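PDB 5XOB: tRNA(Ile2) 2-agmatinylcytidine synthetase TiaS from Archaeoglobus fulgidus, which catalyses the ATP-dependent attachment of agmatine to the wobble cytidine of an isoleucine tRNA, forming 2-agmatinylcytidine and switching codon reading from AUG to AUA. Local coordinates for residues A[21-29]-A[74-83]; A[157-168]-A[234-244]. All blocks are in the same frame, centred on the assembly; numbering follows the deposited sequence.

Overall arrangement
Both contacts are built round one mixed sheet, contact 1 in helices packed on it and contact 2 within it, in different domains. Contact 1 packs helix 20-32 against helix 68-82 in the TCKD domain; contact 2 pairs strands 157-163 and 239-244 in the FLD domain. The helix pair is largely buried and apolar, with one salt bridge at its margin and 557 Å² of buried surface. The strand pair buries 1107 Å² through a backbone hydrogen-bond ladder, and its loop end carries charged and aromatic contacts nearer the surface. The centres of contacts 1 and 2 are 16 Å apart. They meet directly: Glu27 forms a salt bridge with Arg238, while Met26 touches Met240.

Contact 1. Residues A[21-29]-A[74-83]; sequences LAVLAMERV and VVNEVIIEHA
Arg28 NH2 is gripped by two carboxylates, Glu77 across the contact and Glu32 one turn further along its own helix; the bridge to Glu77 OE1 measures 3.1 Å. It closes one margin of a helix pair in the TCKD domain, packed obliquely and closer to antiparallel than parallel, where the axes of 21-29 and 74-82 approach to 9.5 Å at 137°. The guanidinium and carboxylate planes are turned 46° apart and the two side chains cross at about a right angle, so this is a skewed ion pair, not a flat two-pronged one. The two acidic partners probably limit how far the guanidinium can swing.

Further into the interface the packing is apolar. Val78 is a knob in the hole formed by Leu21, Leu24, Ala25 and Arg28: its CG1, anti to the backbone N, lies 4.0 Å from Ala25 CB, whereas its CG2 meets the aliphatic part of Arg28, 3.7 Å from CD. Val29 and Val74 meet through CG2 and CG1, crossing nearly perpendicularly. At the other end Leu21 sends CD1 to the end of helix 68-82, reaching Ala83 N at 3.6 Å, and its CD2 rests on Ile79. Strand 57-64 lies under helix 20-32, touching Ala22, Met26 and Val29, while Ile79 packs on strand 133-135.

His82 is sandwiched: Glu81 CG lies off-centre over one face, and over the centre of the opposite face Leu24 CD1 makes a CH-pi contact, 3.7 Å from the ring centroid and 12° off its normal.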
# COMPACT_ATOMS: atom_id res chain seq x y z
N LEU A 21 -12.77 16.22 -8.23
CA LEU A 21 -12.68 17.67 -8.40
C LEU A 21 -11.60 18.07 -9.39
O LEU A 21 -11.74 19.06 -10.11
CB LEU A 21 -12.42 18.32 -7.04
CG LEU A 21 -12.47 19.85 -7.02
CD1 LEU A 21 -13.35 20.37 -5.89
CD2 LEU A 21 -11.07 20.43 -6.94
N ALA A 22 -10.53 17.28 -9.44
CA ALA A 22 -9.43 17.51 -10.37
C ALA A 22 -9.84 17.25 -11.81
O ALA A 22 -9.29 17.85 -12.74
CB ALA A 22 -8.25 16.63 -10.01
N VAL A 23 -10.79 16.34 -11.99
CA VAL A 23 -11.34 16.03 -13.30
C VAL A 23 -12.24 17.15 -13.77
O VAL A 23 -12.24 17.52 -14.94
CB VAL A 23 -12.19 14.75 -13.24
CG1 VAL A 23 -13.05 14.59 -14.50
CG2 VAL A 23 -11.29 13.55 -13.03
N LEU A 24 -13.04 17.67 -12.85
CA LEU A 24 -13.90 18.77 -13.14
C LEU A 24 -13.01 19.92 -13.55
O LEU A 24 -13.21 20.52 -14.60
CB LEU A 24 -14.74 19.14 -11.92
CG LEU A 24 -15.65 18.04 -11.38
CD1 LEU A 24 -16.30 18.47 -10.06
CD2 LEU A 24 -16.71 17.63 -12.40
N ALA A 25 -11.99 20.21 -12.74
CA ALA A 25 -11.08 21.31 -13.05
C ALA A 25 -10.49 21.11 -14.43
O ALA A 25 -10.45 22.03 -15.24
CB ALA A 25 -9.98 21.41 -12.01
N MET A 26 -10.03 19.90 -14.70
CA MET A 26 -9.46 19.59 -16.00
C MET A 26 -10.46 19.92 -17.12
O MET A 26 -10.10 20.59 -18.09
CB MET A 26 -9.00 18.13 -16.06
CG MET A 26 -7.68 17.88 -15.33
SD MET A 26 -7.31 16.14 -15.09
CE MET A 26 -7.39 15.59 -16.79
N GLU A 27 -11.71 19.46 -16.97
CA GLU A 27 -12.75 19.76 -17.95
C GLU A 27 -12.86 21.26 -18.22
O GLU A 27 -12.81 21.70 -19.37
CB GLU A 27 -14.10 19.22 -17.49
CG GLU A 27 -14.23 17.71 -17.58
CD GLU A 27 -15.57 17.21 -17.06
OE1 GLU A 27 -16.36 18.04 -16.57
OE2 GLU A 27 -15.82 15.99 -17.14
N ARG A 28 -13.01 22.05 -17.15
CA ARG A 28 -13.15 23.51 -17.28
C ARG A 28 -11.96 24.17 -17.99
O ARG A 28 -12.14 25.00 -18.86
CB ARG A 28 -13.40 24.20 -15.93
CG ARG A 28 -14.75 24.89 -15.85
CD ARG A 28 -14.87 25.86 -14.67
NE ARG A 28 -15.36 27.18 -15.06
CZ ARG A 28 -15.73 28.15 -14.22
NH1 ARG A 28 -15.69 27.95 -12.90
NH2 ARG A 28 -16.15 29.32 -14.69
N VAL A 29 -10.76 23.78 -17.59
CA VAL A 29 -9.55 24.29 -18.24
C VAL A 29 -9.56 23.96 -19.72
O VAL A 29 -9.21 24.79 -20.56
CB VAL A 29 -8.29 23.68 -17.60
CG1 VAL A 29 -7.07 23.87 -18.50
CG2 VAL A 29 -8.05 24.30 -16.23
N VAL A 74 -9.67 29.99 -12.79
CA VAL A 74 -10.51 28.89 -13.24
C VAL A 74 -10.59 27.82 -12.17
O VAL A 74 -11.67 27.44 -11.74
CB VAL A 74 -9.99 28.27 -14.55
CG1 VAL A 74 -10.70 26.95 -14.82
CG2 VAL A 74 -10.21 29.22 -15.71
N VAL A 75 -9.42 27.35 -11.75
CA VAL A 75 -9.33 26.33 -10.71
C VAL A 75 -9.97 26.83 -9.42
O VAL A 75 -10.70 26.10 -8.75
CB VAL A 75 -7.87 25.94 -10.43
CG1 VAL A 75 -7.76 25.05 -9.20
CG2 VAL A 75 -7.28 25.23 -11.64
N ASN A 76 -9.70 28.09 -9.09
CA ASN A 76 -10.27 28.69 -7.89
C ASN A 76 -11.78 28.54 -7.82
O ASN A 76 -12.34 28.17 -6.80
CB ASN A 76 -9.90 30.16 -7.84
CG ASN A 76 -10.42 30.83 -6.58
OD1 ASN A 76 -10.36 30.26 -5.50
ND2 ASN A 76 -10.93 32.04 -6.72
N GLU A 77 -12.43 28.84 -8.94
CA GLU A 77 -13.88 28.84 -9.03
C GLU A 77 -14.44 27.43 -8.97
O GLU A 77 -15.49 27.20 -8.37
CB GLU A 77 -14.31 29.53 -10.32
CG GLU A 77 -13.99 31.02 -10.32
CD GLU A 77 -14.01 31.67 -11.70
OE1 GLU A 77 -14.50 31.05 -12.67
OE2 GLU A 77 -13.52 32.82 -11.80
N VAL A 78 -13.72 26.50 -9.60
CA VAL A 78 -14.04 25.08 -9.53
C VAL A 78 -14.09 24.62 -8.07
O VAL A 78 -14.97 23.85 -7.68
CB VAL A 78 -12.98 24.23 -10.26
CG1 VAL A 78 -13.20 22.74 -10.00
CG2 VAL A 78 -13.01 24.52 -11.75
N ILE A 79 -13.13 25.10 -7.29
CA ILE A 79 -13.03 24.74 -5.89
C ILE A 79 -14.21 25.32 -5.12
O ILE A 79 -14.87 24.60 -4.37
CB ILE A 79 -11.71 25.22 -5.27
CG1 ILE A 79 -10.53 24.48 -5.91
CG2 ILE A 79 -11.71 24.99 -3.76
CD1 ILE A 79 -9.18 25.14 -5.66
N ILE A 80 -14.46 26.61 -5.31
CA ILE A 80 -15.51 27.27 -4.55
C ILE A 80 -16.84 26.57 -4.80
O ILE A 80 -17.61 26.32 -3.87
CB ILE A 80 -15.62 28.77 -4.89
CG1 ILE A 80 -14.34 29.50 -4.45
CG2 ILE A 80 -16.83 29.39 -4.18
CD1 ILE A 80 -14.31 30.99 -4.75
N GLU A 81 -17.08 26.23 -6.07
CA GLU A 81 -18.35 25.64 -6.47
C GLU A 81 -18.53 24.19 -6.01
O GLU A 81 -19.63 23.82 -5.60
CB GLU A 81 -18.51 25.71 -7.99
CG GLU A 81 -19.74 24.97 -8.52
CD GLU A 81 -19.94 25.15 -10.01
OE1 GLU A 81 -20.93 24.59 -10.54
OE2 GLU A 81 -19.12 25.84 -10.65
N HIS A 82 -17.47 23.39 -6.07
CA HIS A 82 -17.60 21.94 -5.90
C HIS A 82 -17.07 21.37 -4.58
O HIS A 82 -17.65 20.43 -4.03
CB HIS A 82 -16.96 21.22 -7.09
CG HIS A 82 -17.73 21.36 -8.37
ND1 HIS A 82 -18.90 20.66 -8.61
CD2 HIS A 82 -17.51 22.11 -9.47
CE1 HIS A 82 -19.36 20.99 -9.81
NE2 HIS A 82 -18.53 21.86 -10.35
N ALA A 83 -15.99 21.95 -4.07
CA ALA A 83 -15.44 21.51 -2.78
C ALA A 83 -16.38 21.87 -1.64
O ALA A 83 -17.00 22.94 -1.66
CB ALA A 83 -14.07 22.14 -2.53

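Contact 2. Residues A[157-168]-A[234-244]; sequences TLELIAYRYPER and EPVDRRMIFVT
Asp237 CG stands anti to its backbone N (chi1 179°) and Tyr165 CG anti to its carbonyl carbon, torsions that stack the carboxylate on the phenol ring. Asp237 CB sits 3.5 Å from the Tyr165 ring centroid, only 4° off the normal, a CH-pi contact, and the ring and carboxylate planes differ by 17°. Tyr165 CE2 also touches Pro235 CB at 3.8 Å, while Arg238, itself paired with Glu27, makes a salt bridge from NH1 to Asp237 OD2 at 3.0 Å. With an alanine at Tyr165, Asp237 CB and Pro235 CB would probably lose their packing, leaving the carboxylate to be steadied by Arg238.

At the same loop end Arg164 NH1 makes a salt bridge to Glu234 OE2 on its syn side at 3.1 Å, with a weaker bond to OE1; Thr171 O holds Arg164 NH2, and Glu174 N holds Glu234 OE1. Arg168 lays a guanidinium face over Pro235.

Along the strands, Ile161 N reaches Met240 O at 2.7 Å, nearly straight. Thr157 O receives both Thr244 N and Thr244 OG1, the hydroxyl from above the carbonyl plane. Ile161 CD1 touches Phe242 CE2 at 3.5 Å on the face that also carries Glu159; on the other, covered by helix 221-230, Leu160 CD1 meets Ile241 CG1.

This antiparallel pair lies inside the mixed sheet; strand 239-244 runs parallel to strand 35-44 of the TCKD domain, so one sheet spans both domains.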
# COMPACT_ATOMS: atom_id res chain seq x y z
N THR A 157 2.33 2.93 -11.66
CA THR A 157 1.26 2.10 -12.19
C THR A 157 0.12 3.01 -12.63
O THR A 157 0.13 4.21 -12.36
CB THR A 157 0.78 1.05 -11.17
OG1 THR A 157 0.29 1.69 -9.98
CG2 THR A 157 1.93 0.14 -10.81
N LEU A 158 -0.85 2.43 -13.33
CA LEU A 158 -1.98 3.19 -13.82
C LEU A 158 -3.21 2.79 -13.03
O LEU A 158 -3.32 1.65 -12.59
CB LEU A 158 -2.20 2.92 -15.31
CG LEU A 158 -1.02 3.19 -16.26
CD1 LEU A 158 -1.37 2.75 -17.67
CD2 LEU A 158 -0.61 4.65 -16.23
N GLU A 159 -4.12 3.74 -12.84
CA GLU A 159 -5.45 3.43 -12.34
C GLU A 159 -6.53 4.13 -13.15
O GLU A 159 -6.47 5.33 -13.38
CB GLU A 159 -5.61 3.75 -10.85
CG GLU A 159 -6.63 2.82 -10.19
CD GLU A 159 -6.95 3.16 -8.74
OE1 GLU A 159 -6.29 4.05 -8.17
OE2 GLU A 159 -7.86 2.51 -8.17
N LEU A 160 -7.50 3.34 -13.59
CA LEU A 160 -8.65 3.88 -14.26
C LEU A 160 -9.70 4.05 -13.20
O LEU A 160 -10.11 3.09 -12.55
CB LEU A 160 -9.12 2.94 -15.36
CG LEU A 160 -10.32 3.45 -16.15
CD1 LEU A 160 -10.21 2.97 -17.59
CD2 LEU A 160 -11.60 2.97 -15.51
N ILE A 161 -10.13 5.28 -13.04
CA ILE A 161 -11.10 5.61 -12.03
C ILE A 161 -12.38 6.00 -12.73
O ILE A 161 -12.38 6.88 -13.60
CB ILE A 161 -10.62 6.74 -11.12
CG1 ILE A 161 -9.28 6.34 -10.48
CG2 ILE A 161 -11.66 7.02 -10.05
CD1 ILE A 161 -8.66 7.39 -9.59
N ALA A 162 -13.45 5.31 -12.35
CA ALA A 162 -14.77 5.54 -12.88
C ALA A 162 -15.62 6.19 -11.81
O ALA A 162 -15.66 5.73 -10.67
CB ALA A 162 -15.38 4.22 -13.30
N TYR A 163 -16.31 7.26 -12.19
CA TYR A 163 -17.15 8.00 -11.27
C TYR A 163 -18.62 7.82 -11.61
O TYR A 163 -18.99 7.55 -12.76
CB TYR A 163 -16.80 9.49 -11.29
CG TYR A 163 -15.33 9.75 -11.03
CD1 TYR A 163 -14.80 9.67 -9.75
CD2 TYR A 163 -14.48 10.08 -12.08
CE1 TYR A 163 -13.45 9.91 -9.52
CE2 TYR A 163 -13.13 10.32 -11.87
CZ TYR A 163 -12.62 10.24 -10.59
OH TYR A 163 -11.29 10.48 -10.40
N ARG A 164 -19.44 7.97 -10.58
CA ARG A 164 -20.88 7.85 -10.68
C ARG A 164 -21.52 9.15 -11.16
O ARG A 164 -20.88 10.22 -11.23
CB ARG A 164 -21.49 7.49 -9.32
CG ARG A 164 -20.68 6.51 -8.49
CD ARG A 164 -21.56 5.48 -7.81
NE ARG A 164 -21.94 5.84 -6.45
CZ ARG A 164 -22.96 5.29 -5.78
NH1 ARG A 164 -23.72 4.35 -6.33
NH2 ARG A 164 -23.21 5.70 -4.54
N TYR A 165 -22.81 9.03 -11.48
CA TYR A 165 -23.65 10.19 -11.73
C TYR A 165 -24.05 10.80 -10.39
O TYR A 165 -24.48 10.08 -9.48
CB TYR A 165 -24.88 9.79 -12.56
CG TYR A 165 -24.58 9.64 -14.03
CD1 TYR A 165 -24.62 10.75 -14.87
CD2 TYR A 165 -24.24 8.42 -14.58
CE1 TYR A 165 -24.34 10.64 -16.21
CE2 TYR A 165 -23.96 8.30 -15.93
CZ TYR A 165 -24.01 9.42 -16.74
OH TYR A 165 -23.73 9.32 -18.08
N PRO A 166 -23.91 12.14 -10.25
CA PRO A 166 -24.23 12.85 -9.00
C PRO A 166 -25.54 12.39 -8.35
O PRO A 166 -25.57 12.09 -7.15
CB PRO A 166 -24.33 14.31 -9.45
CG PRO A 166 -23.40 14.40 -10.63
CD PRO A 166 -23.33 13.04 -11.27
N GLU A 167 -26.60 12.34 -9.16
CA GLU A 167 -27.93 11.80 -8.79
C GLU A 167 -27.89 10.62 -7.82
O GLU A 167 -28.75 10.50 -6.94
CB GLU A 167 -28.74 11.42 -10.05
CG GLU A 167 -27.93 11.33 -11.34
CD GLU A 167 -28.66 10.69 -12.52
OE1 GLU A 167 -28.70 11.34 -13.59
OE2 GLU A 167 -29.17 9.56 -12.40
N ARG A 168 -26.89 9.75 -7.96
CA ARG A 168 -26.80 8.57 -7.12
C ARG A 168 -25.65 8.58 -6.12
O ARG A 168 -25.32 7.53 -5.58
CB ARG A 168 -26.78 7.28 -7.97
CG ARG A 168 -26.27 7.41 -9.40
CD ARG A 168 -26.45 6.09 -10.13
NE ARG A 168 -26.82 6.26 -11.54
CZ ARG A 168 -27.50 5.36 -12.26
NH1 ARG A 168 -27.92 4.21 -11.72
NH2 ARG A 168 -27.78 5.62 -13.53
N GLU A 234 -23.64 -0.20 -12.69
CA GLU A 234 -24.46 0.96 -12.92
C GLU A 234 -23.67 1.92 -13.82
O GLU A 234 -22.43 1.86 -13.86
CB GLU A 234 -24.81 1.66 -11.61
CG GLU A 234 -23.65 2.43 -10.98
CD GLU A 234 -24.01 3.00 -9.62
OE1 GLU A 234 -24.52 2.26 -8.76
OE2 GLU A 234 -23.76 4.20 -9.41
N PRO A 235 -24.37 2.79 -14.55
CA PRO A 235 -23.70 3.66 -15.52
C PRO A 235 -22.54 4.51 -14.98
O PRO A 235 -22.58 5.02 -13.84
CB PRO A 235 -24.84 4.56 -16.03
CG PRO A 235 -26.07 3.76 -15.81
CD PRO A 235 -25.83 2.95 -14.57
N VAL A 236 -21.51 4.64 -15.82
CA VAL A 236 -20.33 5.44 -15.54
C VAL A 236 -20.49 6.81 -16.16
O VAL A 236 -20.70 6.95 -17.36
CB VAL A 236 -19.07 4.80 -16.15
CG1 VAL A 236 -17.86 5.71 -15.99
CG2 VAL A 236 -18.82 3.44 -15.51
N ASP A 237 -20.35 7.83 -15.32
CA ASP A 237 -20.47 9.21 -15.74
C ASP A 237 -19.09 9.62 -16.26
O ASP A 237 -18.79 9.42 -17.43
CB ASP A 237 -20.96 10.05 -14.55
CG ASP A 237 -21.10 11.52 -14.87
OD1 ASP A 237 -21.23 11.86 -16.07
OD2 ASP A 237 -21.07 12.32 -13.90
N ARG A 238 -18.24 10.15 -15.37
CA ARG A 238 -16.89 10.55 -15.73
C ARG A 238 -15.95 9.33 -15.61
O ARG A 238 -16.25 8.37 -14.89
CB ARG A 238 -16.40 11.69 -14.82
CG ARG A 238 -17.38 12.84 -14.55
CD ARG A 238 -17.56 13.75 -15.75
NE ARG A 238 -17.94 15.11 -15.34
CZ ARG A 238 -19.19 15.56 -15.20
NH1 ARG A 238 -20.24 14.78 -15.42
NH2 ARG A 238 -19.40 16.82 -14.83
N ARG A 239 -14.82 9.39 -16.32
CA ARG A 239 -13.81 8.33 -16.30
C ARG A 239 -12.42 8.97 -16.51
O ARG A 239 -12.28 9.90 -17.31
CB ARG A 239 -14.09 7.27 -17.37
CG ARG A 239 -14.15 7.86 -18.79
CD ARG A 239 -14.66 6.91 -19.87
NE ARG A 239 -15.95 6.26 -19.59
CZ ARG A 239 -17.12 6.88 -19.43
NH1 ARG A 239 -17.22 8.20 -19.49
NH2 ARG A 239 -18.21 6.16 -19.19
N MET A 240 -11.42 8.47 -15.81
CA MET A 240 -10.08 9.02 -15.95
C MET A 240 -9.01 8.00 -15.59
O MET A 240 -9.18 7.20 -14.67
CB MET A 240 -9.93 10.29 -15.10
CG MET A 240 -8.64 11.08 -15.30
SD MET A 240 -8.36 11.67 -16.99
CE MET A 240 -9.82 12.68 -17.21
N ILE A 241 -7.92 8.05 -16.35
CA ILE A 241 -6.74 7.26 -16.10
C ILE A 241 -5.67 8.18 -15.53
O ILE A 241 -5.35 9.22 -16.11
CB ILE A 241 -6.23 6.62 -17.40
CG1 ILE A 241 -7.17 5.48 -17.80
CG2 ILE A 241 -4.80 6.11 -17.23
CD1 ILE A 241 -6.83 4.82 -19.12
N PHE A 242 -5.12 7.78 -14.38
CA PHE A 242 -4.02 8.48 -13.72
C PHE A 242 -2.78 7.60 -13.70
O PHE A 242 -2.88 6.40 -13.44
CB PHE A 242 -4.37 8.77 -12.27
CG PHE A 242 -5.60 9.59 -12.11
CD1 PHE A 242 -5.51 10.94 -11.86
CD2 PHE A 242 -6.85 9.00 -12.21
CE1 PHE A 242 -6.65 11.71 -11.71
CE2 PHE A 242 -8.00 9.76 -12.06
CZ PHE A 242 -7.90 11.12 -11.80
N VAL A 243 -1.63 8.20 -13.95
CA VAL A 243 -0.37 7.55 -13.61
C VAL A 243 -0.18 7.77 -12.11
O VAL A 243 -0.37 8.88 -11.60
CB VAL A 243 0.83 8.08 -14.42
CG1 VAL A 243 0.54 8.05 -15.91
CG2 VAL A 243 1.21 9.48 -13.99
N THR A 244 0.16 6.70 -11.41
CA THR A 244 0.13 6.69 -9.95
C THR A 244 1.43 6.16 -9.40
O THR A 244 2.19 5.49 -10.11
CB THR A 244 -1.02 5.81 -9.41
OG1 THR A 244 -0.69 4.43 -9.59
CG2 THR A 244 -2.33 6.09 -10.15